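Local coordinates for outer membrane protein SusF (Bacteroides thetaiotaomicron, PDB 4FE9) that binds starch at the bacterial cell surface through several carbohydrate-binding modules, ahead of transport of the glycan into the periplasm for degradation, at residues E187-F192 against A232-L237; Y153-D158 against Q168-D173. All blocks are in the same frame, centred on the assembly; numbering follows the deposited sequence.

Both contacts lie in the first carbohydrate-binding module, residues 146-259, with their centres about 14 Å apart in one antiparallel sheet. Contact 2 comes first along the chain: it is the hairpin of strands 153-157 and 168-172, complete before contact 1 opens. Contact 1 joins strand 191-196 to the short outermost strand 233-234. Because strands 153-157 and 191-196 are neighbours, the two contacts abut: Asp158 OD1 accepts from Asn191 N at 2.8 Å, and the side chains of Ile155 and Phe192 pack together. Asp158 and Asn191 thereby meet where both reach the same glucose, so consecutive parts of the fold build one starch-binding site.

Contact 1: E187-F192 against A232-L237; sequences ESTSNF and AINTAL. With GLC (alpha-D-glucopyranose), chain B; EDO (1,2-ethanediol), chain M.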
ATOM      1  N   GLU A 187     -23.615   7.391  -3.931  1.00 17.01           N
ATOM      2  CA  GLU A 187     -24.827   6.624  -3.572  1.00 19.17           C
ATOM      3  C   GLU A 187     -24.948   5.313  -4.302  1.00 18.55           C
ATOM      4  O   GLU A 187     -25.635   4.431  -3.848  1.00 19.31           O
ATOM      5  CB  GLU A 187     -26.099   7.458  -3.826  1.00 19.01           C
ATOM      6  CG  GLU A 187     -25.964   8.912  -3.363  1.00 24.31           C
ATOM      7  CD  GLU A 187     -27.255   9.470  -2.741  1.00 36.65           C
ATOM      8  OE1 GLU A 187     -28.359   9.247  -3.320  1.00 42.03           O
ATOM      9  OE2 GLU A 187     -27.152  10.181  -1.714  1.00 31.07           O
ATOM     10  N   SER A 188     -24.382   5.229  -5.498  1.00 18.09           N
ATOM     11  CA  SER A 188     -24.339   3.948  -6.241  1.00 17.71           C
ATOM     12  C   SER A 188     -23.077   3.925  -7.068  1.00 16.99           C
ATOM     13  O   SER A 188     -22.402   4.934  -7.171  1.00 17.25           O
ATOM     14  CB  SER A 188     -25.552   3.843  -7.171  1.00 18.02           C
ATOM     15  OG  SER A 188     -25.664   5.022  -7.964  1.00 18.32           O
ATOM     16  N   THR A 189     -22.761   2.790  -7.680  1.00 16.68           N
ATOM     17  CA  THR A 189     -21.552   2.724  -8.529  1.00 16.74           C
ATOM     18  C   THR A 189     -21.656   3.740  -9.666  1.00 16.48           C
ATOM     19  O   THR A 189     -22.761   4.180 -10.044  1.00 16.03           O
ATOM     20  CB  THR A 189     -21.340   1.341  -9.104  1.00 15.84           C
ATOM     21  OG1 THR A 189     -22.530   0.956  -9.817  1.00 20.46           O
ATOM     22  CG2 THR A 189     -21.068   0.318  -7.960  1.00 15.68           C
ATOM     23  N   SER A 190     -20.515   4.191 -10.159  1.00 15.05           N
ATOM     24  CA  SER A 190     -20.542   5.250 -11.107  1.00 13.95           C
ATOM     25  C   SER A 190     -19.527   5.013 -12.211  1.00 12.80           C
ATOM     26  O   SER A 190     -18.437   4.519 -11.954  1.00 11.39           O
ATOM     27  CB  SER A 190     -20.285   6.582 -10.409  1.00 13.59           C
ATOM     28  OG  SER A 190     -20.212   7.628 -11.351  1.00 13.51           O
ATOM     29  N   ASN A 191     -19.945   5.263 -13.445  1.00 11.49           N
ATOM     30  CA  ASN A 191     -19.001   5.472 -14.543  1.00 10.89           C
ATOM     31  C   ASN A 191     -18.354   6.838 -14.429  1.00 10.64           C
ATOM     32  O   ASN A 191     -18.991   7.801 -13.971  1.00  9.94           O
ATOM     33  CB  ASN A 191     -19.720   5.349 -15.877  1.00 10.25           C
ATOM     34  CG  ASN A 191     -20.162   3.927 -16.151  1.00 12.97           C
ATOM     35  OD1 ASN A 191     -19.474   2.986 -15.783  1.00 10.55           O
ATOM     36  ND2 ASN A 191     -21.379   3.769 -16.651  1.00 10.36           N
ATOM     37  N   PHE A 192     -17.078   6.922 -14.793  1.00  8.88           N
ATOM     38  CA  PHE A 192     -16.420   8.211 -14.856  1.00  9.26           C
ATOM     39  C   PHE A 192     -15.274   8.234 -15.865  1.00  8.57           C
ATOM     40  O   PHE A 192     -14.731   7.181 -16.237  1.00  8.83           O
ATOM     41  CB  PHE A 192     -15.921   8.619 -13.478  1.00  8.68           C
ATOM     42  CG  PHE A 192     -14.807   7.746 -12.942  1.00  7.64           C
ATOM     43  CD1 PHE A 192     -13.474   8.149 -13.062  1.00  5.96           C
ATOM     44  CD2 PHE A 192     -15.087   6.565 -12.286  1.00  5.22           C
ATOM     45  CE1 PHE A 192     -12.452   7.363 -12.581  1.00  6.33           C
ATOM     46  CE2 PHE A 192     -14.054   5.775 -11.763  1.00  7.47           C
ATOM     47  CZ  PHE A 192     -12.728   6.207 -11.894  1.00 10.08           C
ATOM     48  N   ALA A 232     -15.396   4.764 -20.356  1.00 11.95           N
ATOM     49  CA  ALA A 232     -15.586   5.131 -18.963  1.00 10.82           C
ATOM     50  C   ALA A 232     -15.133   4.033 -18.002  1.00 11.16           C
ATOM     51  O   ALA A 232     -15.237   2.824 -18.295  1.00 11.14           O
ATOM     52  CB  ALA A 232     -17.045   5.524 -18.709  1.00  9.69           C
ATOM     53  N   ILE A 233     -14.496   4.447 -16.914  1.00 10.69           N
ATOM     54  CA  ILE A 233     -14.158   3.535 -15.865  1.00  9.45           C
ATOM     55  C   ILE A 233     -15.351   3.413 -14.930  1.00 11.38           C
ATOM     56  O   ILE A 233     -16.018   4.430 -14.599  1.00 10.14           O
ATOM     57  CB  ILE A 233     -12.951   4.029 -15.075  1.00 10.29           C
ATOM     58  CG1 ILE A 233     -11.720   4.249 -16.005  1.00  9.87           C
ATOM     59  CG2 ILE A 233     -12.654   3.091 -13.910  1.00  8.43           C
ATOM     60  CD1 ILE A 233     -10.619   5.104 -15.390  1.00  7.98           C
ATOM     61  N   ASN A 234     -15.613   2.199 -14.451  1.00 11.19           N
ATOM     62  CA  ASN A 234     -16.634   2.036 -13.433  1.00 12.22           C
ATOM     63  C   ASN A 234     -16.045   1.900 -12.020  1.00 11.96           C
ATOM     64  O   ASN A 234     -15.082   1.188 -11.816  1.00 12.76           O
ATOM     65  CB  ASN A 234     -17.561   0.844 -13.762  1.00 13.09           C
ATOM     66  CG  ASN A 234     -18.775   0.813 -12.880  1.00 11.55           C
ATOM     67  OD1 ASN A 234     -18.692   0.336 -11.767  1.00 11.36           O
ATOM     68  ND2 ASN A 234     -19.748   1.633 -13.221  1.00 16.12           N
ATOM     69  N   THR A 235     -16.636   2.577 -11.038  1.00 10.96           N
ATOM     70  CA  THR A 235     -16.093   2.498  -9.670  1.00 11.69           C
ATOM     71  C   THR A 235     -16.152   1.095  -9.092  1.00 13.42           C
ATOM     72  O   THR A 235     -15.369   0.766  -8.217  1.00 13.41           O
ATOM     73  CB  THR A 235     -16.775   3.478  -8.688  1.00 11.32           C
ATOM     74  OG1 THR A 235     -18.192   3.219  -8.652  1.00 11.08           O
ATOM     75  CG2 THR A 235     -16.561   4.845  -9.141  1.00 11.50           C
ATOM     76  N   ALA A 236     -17.108   0.282  -9.554  1.00 14.95           N
ATOM     77  CA  ALA A 236     -17.329  -1.073  -8.983  1.00 18.16           C
ATOM     78  C   ALA A 236     -17.780  -1.065  -7.510  1.00 19.46           C
ATOM     79  O   ALA A 236     -18.539  -1.947  -7.082  1.00 22.32           O
ATOM     80  CB  ALA A 236     -16.095  -1.978  -9.166  1.00 17.86           C
ATOM     81  N   LEU A 237     -17.500   0.023  -6.816  1.00 19.54           N
ATOM     82  CA  LEU A 237     -17.913   0.176  -5.441  1.00 19.83           C
ATOM     83  C   LEU A 237     -18.821   1.367  -5.308  1.00 19.37           C
ATOM     84  O   LEU A 237     -18.873   2.220  -6.188  1.00 19.60           O
ATOM     85  CB  LEU A 237     -16.686   0.380  -4.545  1.00 19.77           C
ATOM     86  CG  LEU A 237     -15.582  -0.668  -4.696  1.00 23.76           C
ATOM     87  CD1 LEU A 237     -14.238  -0.082  -4.262  1.00 26.35           C
ATOM     88  CD2 LEU A 237     -15.929  -1.956  -3.899  1.00 28.70           C
TER
HETATM   89  C1  GLC B   7     -20.530   7.049 -19.909  1.00 13.81           C
HETATM   90  C2  GLC B   7     -20.253   5.635 -20.325  1.00 16.31           C
HETATM   91  C3  GLC B   7     -21.511   4.969 -20.842  1.00 13.09           C
HETATM   92  C4  GLC B   7     -22.675   5.172 -19.883  1.00 19.10           C
HETATM   93  C5  GLC B   7     -22.713   6.322 -19.183  1.00 18.80           C
HETATM   94  C6  GLC B   7     -23.859   6.526 -18.231  1.00 23.14           C
HETATM   95  O2  GLC B   7     -19.258   5.650 -21.361  1.00 13.67           O
HETATM   96  O3  GLC B   7     -21.225   3.591 -21.047  1.00 14.54           O
HETATM   97  O4  GLC B   7     -23.995   4.762 -20.346  1.00 19.69           O
HETATM   98  O5  GLC B   7     -21.499   7.060 -18.885  1.00 17.87           O
HETATM   99  O6  GLC B   7     -23.498   5.908 -16.994  1.00 20.37           O
HETATM  100  C1  EDO M 518     -24.152   8.920  -7.514  1.00 30.36           C
HETATM  101  O1  EDO M 518     -23.997   9.438  -6.191  1.00 20.15           O
HETATM  102  C2  EDO M 518     -23.010   7.933  -7.791  1.00 35.89           C
HETATM  103  O2  EDO M 518     -23.180   7.291  -9.061  1.00 33.01           O
HETATM  104  O   HOH W   1     -22.570   2.216 -12.516  1.00 17.01           O
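Phe192 and Ile233 form the tight side of this contact. Their backbones make a hydrogen-bonded antiparallel pair, Phe192 N to Ile233 O at 2.7 Å and Ile233 N to Phe192 O at 2.8 Å. On the inward face Ile233 lays CB over the phenylalanine ring, 4.0 Å from its centroid and offset toward the rim, a CH-pi contact. The CG2 methyl of Thr235 also packs near Phe192 CE2, and residues of strands 241-246 and 251-256 pack against this group from within; flat and branched apolar side chains suit such a buried place. Beyond the pair, Thr235 locks onto Ser190 with two bonds. Its N donates to Ser190 O, while OG1, held between backbone N and carbonyl carbon (chi1 58°), accepts from Ser190 N at 2.9 Å. The same hydroxyl donates to Leu237 O, so a threonine serves two backbone groups, the N-H of Ser190 and the carbonyl of Leu237, and still turns its CG2 methyl to Phe192. This is the edge of the module's antiparallel sheet, consistent with an Ig-like beta fold: a short outermost strand that ends in an Asx turn, where Asn234 OD1 accepts from Ala236 N at 2.7 Å. The opposite face of the pairing is looser and polar. There Asn234 ND2 donates to Asn191 OD1 at 2.9 Å, from 55° above that carbonyl plane, the two amides being turned 77° apart. Asn191 is thus left with its ND2 directed to the sugar, donating to glucose O6 at 3.0 Å, and the small Ala232 lets the sugar ring come close to its CB. Toward solvent, a water is shared by Asn234 ND2 and Thr189 OG1, and on the exposed approach to the strand ethanediol, probably from the crystallisation liquor, accepts from Glu187 N.

Contact 2: Y153-D158 against Q168-D173; sequences YYIVGD and QQMKKD. With GLC (alpha-D-glucopyranose), chain B.
In Gln169, CG stands opposite the backbone N (chi1 -164°) and the chain runs on extended, whereas in Tyr154 it is the carbonyl carbon that lies opposite CG (chi1 -72°); the two side chains consequently overlap on the same face of the hairpin. Gln169 CG sits over the tyrosine ring, 4.0 Å from its centroid and toward the rim, in a CH-pi contact. Farther out the amide lies over the hydroxyl end of the tyrosine, its plane only 8° from that of the ring, with Gln169 CD 3.6 Å from Tyr154 OH. A long glutamine suits this partly exposed face, its methylenes covering the aromatic surface while its amide reaches outward. With an alanine in place of Tyr154 the ring under Gln169 is gone, and the glutamine chain would probably be left without its CH-pi partner and free to turn. On the inner face Met170 bends its flexible thioether chain to bring SD within 3.8 Å of Ile155 CD1, and Phe245 and Ile243 of strand 241-246 cover this apolar pair. The backbones are tied by Ile155 N to Gln168 O at 2.8 Å, by the return bond from Gln168 N to Ile155 O, and by a nearly straight bond from Met170 N to Tyr153 O at 2.9 Å. A water then joins Tyr153 N to Met170 O. Past the strand, Asp158 OD2 accepts from glucose O6 at 2.7 Å and also from Trp162 NE1, so a carboxylate serves ligand and pocket together. This is an antiparallel beta hairpin of a starch-binding module, consistent with the Ig-like fold of the protein, with the sugar site at the end of its first strand.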
ATOM      1  N   TYR A 153      -5.705  17.526 -13.287  1.00  9.34           N
ATOM      2  CA  TYR A 153      -6.685  16.593 -13.842  1.00  8.70           C
ATOM      3  C   TYR A 153      -8.013  16.692 -13.093  1.00  8.45           C
ATOM      4  O   TYR A 153      -8.027  16.917 -11.897  1.00  7.65           O
ATOM      5  CB  TYR A 153      -6.154  15.156 -13.734  1.00  8.17           C
ATOM      6  CG  TYR A 153      -4.948  14.929 -14.592  1.00  7.10           C
ATOM      7  CD1 TYR A 153      -5.101  14.662 -15.940  1.00  6.90           C
ATOM      8  CD2 TYR A 153      -3.665  15.278 -14.129  1.00  6.37           C
ATOM      9  CE1 TYR A 153      -3.984  14.686 -16.827  1.00  7.89           C
ATOM     10  CE2 TYR A 153      -2.548  15.277 -15.006  1.00  6.86           C
ATOM     11  CZ  TYR A 153      -2.718  14.926 -16.325  1.00  7.38           C
ATOM     12  OH  TYR A 153      -1.647  14.965 -17.203  1.00  9.87           O
ATOM     13  N   TYR A 154      -9.105  16.411 -13.799  1.00  8.74           N
ATOM     14  CA  TYR A 154     -10.435  16.456 -13.212  1.00 10.24           C
ATOM     15  C   TYR A 154     -11.164  15.100 -13.408  1.00 10.14           C
ATOM     16  O   TYR A 154     -10.941  14.412 -14.423  1.00 11.30           O
ATOM     17  CB  TYR A 154     -11.226  17.567 -13.873  1.00  9.31           C
ATOM     18  CG  TYR A 154     -10.770  18.925 -13.466  1.00 11.70           C
ATOM     19  CD1 TYR A 154      -9.613  19.482 -14.006  1.00 19.58           C
ATOM     20  CD2 TYR A 154     -11.477  19.664 -12.515  1.00 13.72           C
ATOM     21  CE1 TYR A 154      -9.179  20.753 -13.623  1.00 22.25           C
ATOM     22  CE2 TYR A 154     -11.075  20.946 -12.155  1.00 22.69           C
ATOM     23  CZ  TYR A 154      -9.913  21.476 -12.690  1.00 23.56           C
ATOM     24  OH  TYR A 154      -9.476  22.717 -12.286  1.00 30.38           O
ATOM     25  N   ILE A 155     -12.006  14.719 -12.442  1.00  9.71           N
ATOM     26  CA  ILE A 155     -12.957  13.618 -12.642  1.00  9.74           C
ATOM     27  C   ILE A 155     -14.320  14.163 -13.013  1.00 11.32           C
ATOM     28  O   ILE A 155     -14.835  15.113 -12.371  1.00  9.87           O
ATOM     29  CB  ILE A 155     -13.110  12.763 -11.396  1.00  9.87           C
ATOM     30  CG1 ILE A 155     -11.759  12.229 -10.922  1.00 12.09           C
ATOM     31  CG2 ILE A 155     -14.154  11.642 -11.612  1.00  7.58           C
ATOM     32  CD1 ILE A 155     -11.212  11.160 -11.771  1.00 17.45           C
ATOM     33  N   VAL A 156     -14.937  13.523 -14.004  1.00 10.26           N
ATOM     34  CA  VAL A 156     -16.307  13.787 -14.386  1.00 10.65           C
ATOM     35  C   VAL A 156     -16.995  12.396 -14.526  1.00 11.49           C
ATOM     36  O   VAL A 156     -16.445  11.497 -15.156  1.00 10.02           O
ATOM     37  CB  VAL A 156     -16.340  14.513 -15.764  1.00 11.85           C
ATOM     38  CG1 VAL A 156     -17.747  14.618 -16.311  1.00 13.20           C
ATOM     39  CG2 VAL A 156     -15.737  15.884 -15.649  1.00 12.53           C
ATOM     40  N   GLY A 157     -18.175  12.226 -13.942  1.00 10.34           N
ATOM     41  CA  GLY A 157     -18.907  10.966 -14.073  1.00 11.44           C
ATOM     42  C   GLY A 157     -20.360  11.050 -13.652  1.00 12.41           C
ATOM     43  O   GLY A 157     -20.933  12.144 -13.593  1.00 11.80           O
ATOM     44  N   ASP A 158     -21.003   9.886 -13.536  1.00 13.28           N
ATOM     45  CA  ASP A 158     -22.427   9.826 -13.143  1.00 13.80           C
ATOM     46  C   ASP A 158     -22.606  10.540 -11.804  1.00 14.57           C
ATOM     47  O   ASP A 158     -23.598  11.218 -11.598  1.00 15.03           O
ATOM     48  CB  ASP A 158     -22.930   8.385 -13.007  1.00 12.40           C
ATOM     49  CG  ASP A 158     -22.738   7.537 -14.304  1.00 14.53           C
ATOM     50  OD1 ASP A 158     -22.450   6.325 -14.179  1.00 16.82           O
ATOM     51  OD2 ASP A 158     -23.077   8.012 -15.392  1.00 17.08           O
ATOM     52  N   GLN A 168     -14.720  17.513 -10.790  1.00 14.62           N
ATOM     53  CA  GLN A 168     -14.037  17.610  -9.519  1.00 15.09           C
ATOM     54  C   GLN A 168     -12.529  17.463  -9.671  1.00 15.35           C
ATOM     55  O   GLN A 168     -12.061  16.504 -10.285  1.00 14.67           O
ATOM     56  CB  GLN A 168     -14.572  16.561  -8.564  1.00 14.46           C
ATOM     57  CG  GLN A 168     -15.995  16.904  -8.056  1.00 18.49           C
ATOM     58  CD  GLN A 168     -16.537  15.857  -7.091  1.00 27.49           C
ATOM     59  OE1 GLN A 168     -15.773  15.205  -6.382  1.00 23.86           O
ATOM     60  NE2 GLN A 168     -17.872  15.760  -6.999  1.00 23.52           N
ATOM     61  N   GLN A 169     -11.769  18.418  -9.140  1.00 14.41           N
ATOM     62  CA  GLN A 169     -10.316  18.404  -9.327  1.00 14.68           C
ATOM     63  C   GLN A 169      -9.652  17.345  -8.468  1.00 13.75           C
ATOM     64  O   GLN A 169      -9.889  17.277  -7.269  1.00 13.43           O
ATOM     65  CB  GLN A 169      -9.673  19.773  -9.042  1.00 14.47           C
ATOM     66  CG  GLN A 169      -8.267  19.867  -9.610  1.00 14.70           C
ATOM     67  CD  GLN A 169      -7.695  21.267  -9.553  1.00 29.53           C
ATOM     68  OE1 GLN A 169      -8.219  22.134  -8.860  1.00 28.49           O
ATOM     69  NE2 GLN A 169      -6.556  21.458 -10.185  1.00 27.84           N
ATOM     70  N   MET A 170      -8.714  16.625  -9.064  1.00 12.15           N
ATOM     71  CA  MET A 170      -7.889  15.670  -8.329  1.00 13.23           C
ATOM     72  C   MET A 170      -6.759  16.379  -7.571  1.00 14.58           C
ATOM     73  O   MET A 170      -6.226  17.366  -8.060  1.00 13.58           O
ATOM     74  CB  MET A 170      -7.296  14.653  -9.313  1.00 13.03           C
ATOM     75  CG  MET A 170      -8.360  14.007 -10.216  1.00 10.59           C
ATOM     76  SD  MET A 170      -7.746  12.529 -11.074  1.00 10.57           S
ATOM     77  CE  MET A 170      -7.721  11.339  -9.722  1.00  6.85           C
ATOM     78  N   LYS A 171      -6.435  15.879  -6.371  1.00 14.87           N
ATOM     79  CA  LYS A 171      -5.327  16.436  -5.561  1.00 18.55           C
ATOM     80  C   LYS A 171      -4.011  15.783  -5.938  1.00 18.93           C
ATOM     81  O   LYS A 171      -3.874  14.571  -5.859  1.00 17.59           O
ATOM     82  CB  LYS A 171      -5.577  16.222  -4.040  1.00 17.34           C
ATOM     83  CG  LYS A 171      -6.785  17.045  -3.457  1.00 24.07           C
ATOM     84  CD  LYS A 171      -7.087  18.284  -4.313  1.00 32.86           C
ATOM     85  CE  LYS A 171      -8.136  19.196  -3.655  1.00 42.03           C
ATOM     86  NZ  LYS A 171      -8.757  18.548  -2.451  1.00 39.66           N
ATOM     87  N   LYS A 172      -3.018  16.601  -6.276  1.00 21.00           N
ATOM     88  CA  LYS A 172      -1.671  16.102  -6.504  1.00 23.34           C
ATOM     89  C   LYS A 172      -0.999  15.731  -5.205  1.00 25.66           C
ATOM     90  O   LYS A 172      -0.802  16.570  -4.356  1.00 25.99           O
ATOM     91  CB  LYS A 172      -0.826  17.135  -7.251  1.00 23.25           C
ATOM     92  CG  LYS A 172       0.518  16.615  -7.684  1.00 23.10           C
ATOM     93  CD  LYS A 172       0.957  17.235  -8.980  1.00 35.92           C
ATOM     94  CE  LYS A 172       1.764  18.494  -8.748  1.00 38.47           C
ATOM     95  NZ  LYS A 172       0.878  19.656  -8.597  1.00 42.12           N
ATOM     96  N   ASP A 173      -0.643  14.465  -5.057  1.00 27.97           N
ATOM     97  CA  ASP A 173       0.008  14.000  -3.849  1.00 32.29           C
ATOM     98  C   ASP A 173       1.290  14.793  -3.540  1.00 33.42           C
ATOM     99  O   ASP A 173       2.036  15.183  -4.453  1.00 33.83           O
ATOM    100  CB  ASP A 173       0.313  12.510  -3.942  1.00 31.95           C
ATOM    101  CG  ASP A 173       0.614  11.890  -2.588  1.00 37.98           C
ATOM    102  OD1 ASP A 173       0.480  12.602  -1.558  1.00 49.67           O
ATOM    103  OD2 ASP A 173       1.031  10.709  -2.556  1.00 46.25           O
TER
HETATM  104  C1  GLC B   7     -20.530   7.049 -19.909  1.00 13.81           C
HETATM  105  C2  GLC B   7     -20.253   5.635 -20.325  1.00 16.31           C
HETATM  106  C3  GLC B   7     -21.511   4.969 -20.842  1.00 13.09           C
HETATM  107  C4  GLC B   7     -22.675   5.172 -19.883  1.00 19.10           C
HETATM  108  C5  GLC B   7     -22.713   6.322 -19.183  1.00 18.80           C
HETATM  109  C6  GLC B   7     -23.859   6.526 -18.231  1.00 23.14           C
HETATM  110  O2  GLC B   7     -19.258   5.650 -21.361  1.00 13.67           O
HETATM  111  O3  GLC B   7     -21.225   3.591 -21.047  1.00 14.54           O
HETATM  112  O4  GLC B   7     -23.995   4.762 -20.346  1.00 19.69           O
HETATM  113  O5  GLC B   7     -21.499   7.060 -18.885  1.00 17.87           O
HETATM  114  O6  GLC B   7     -23.498   5.908 -16.994  1.00 20.37           O
HETATM  115  O   HOH W   2      -5.306  18.195 -10.448  1.00 13.05           O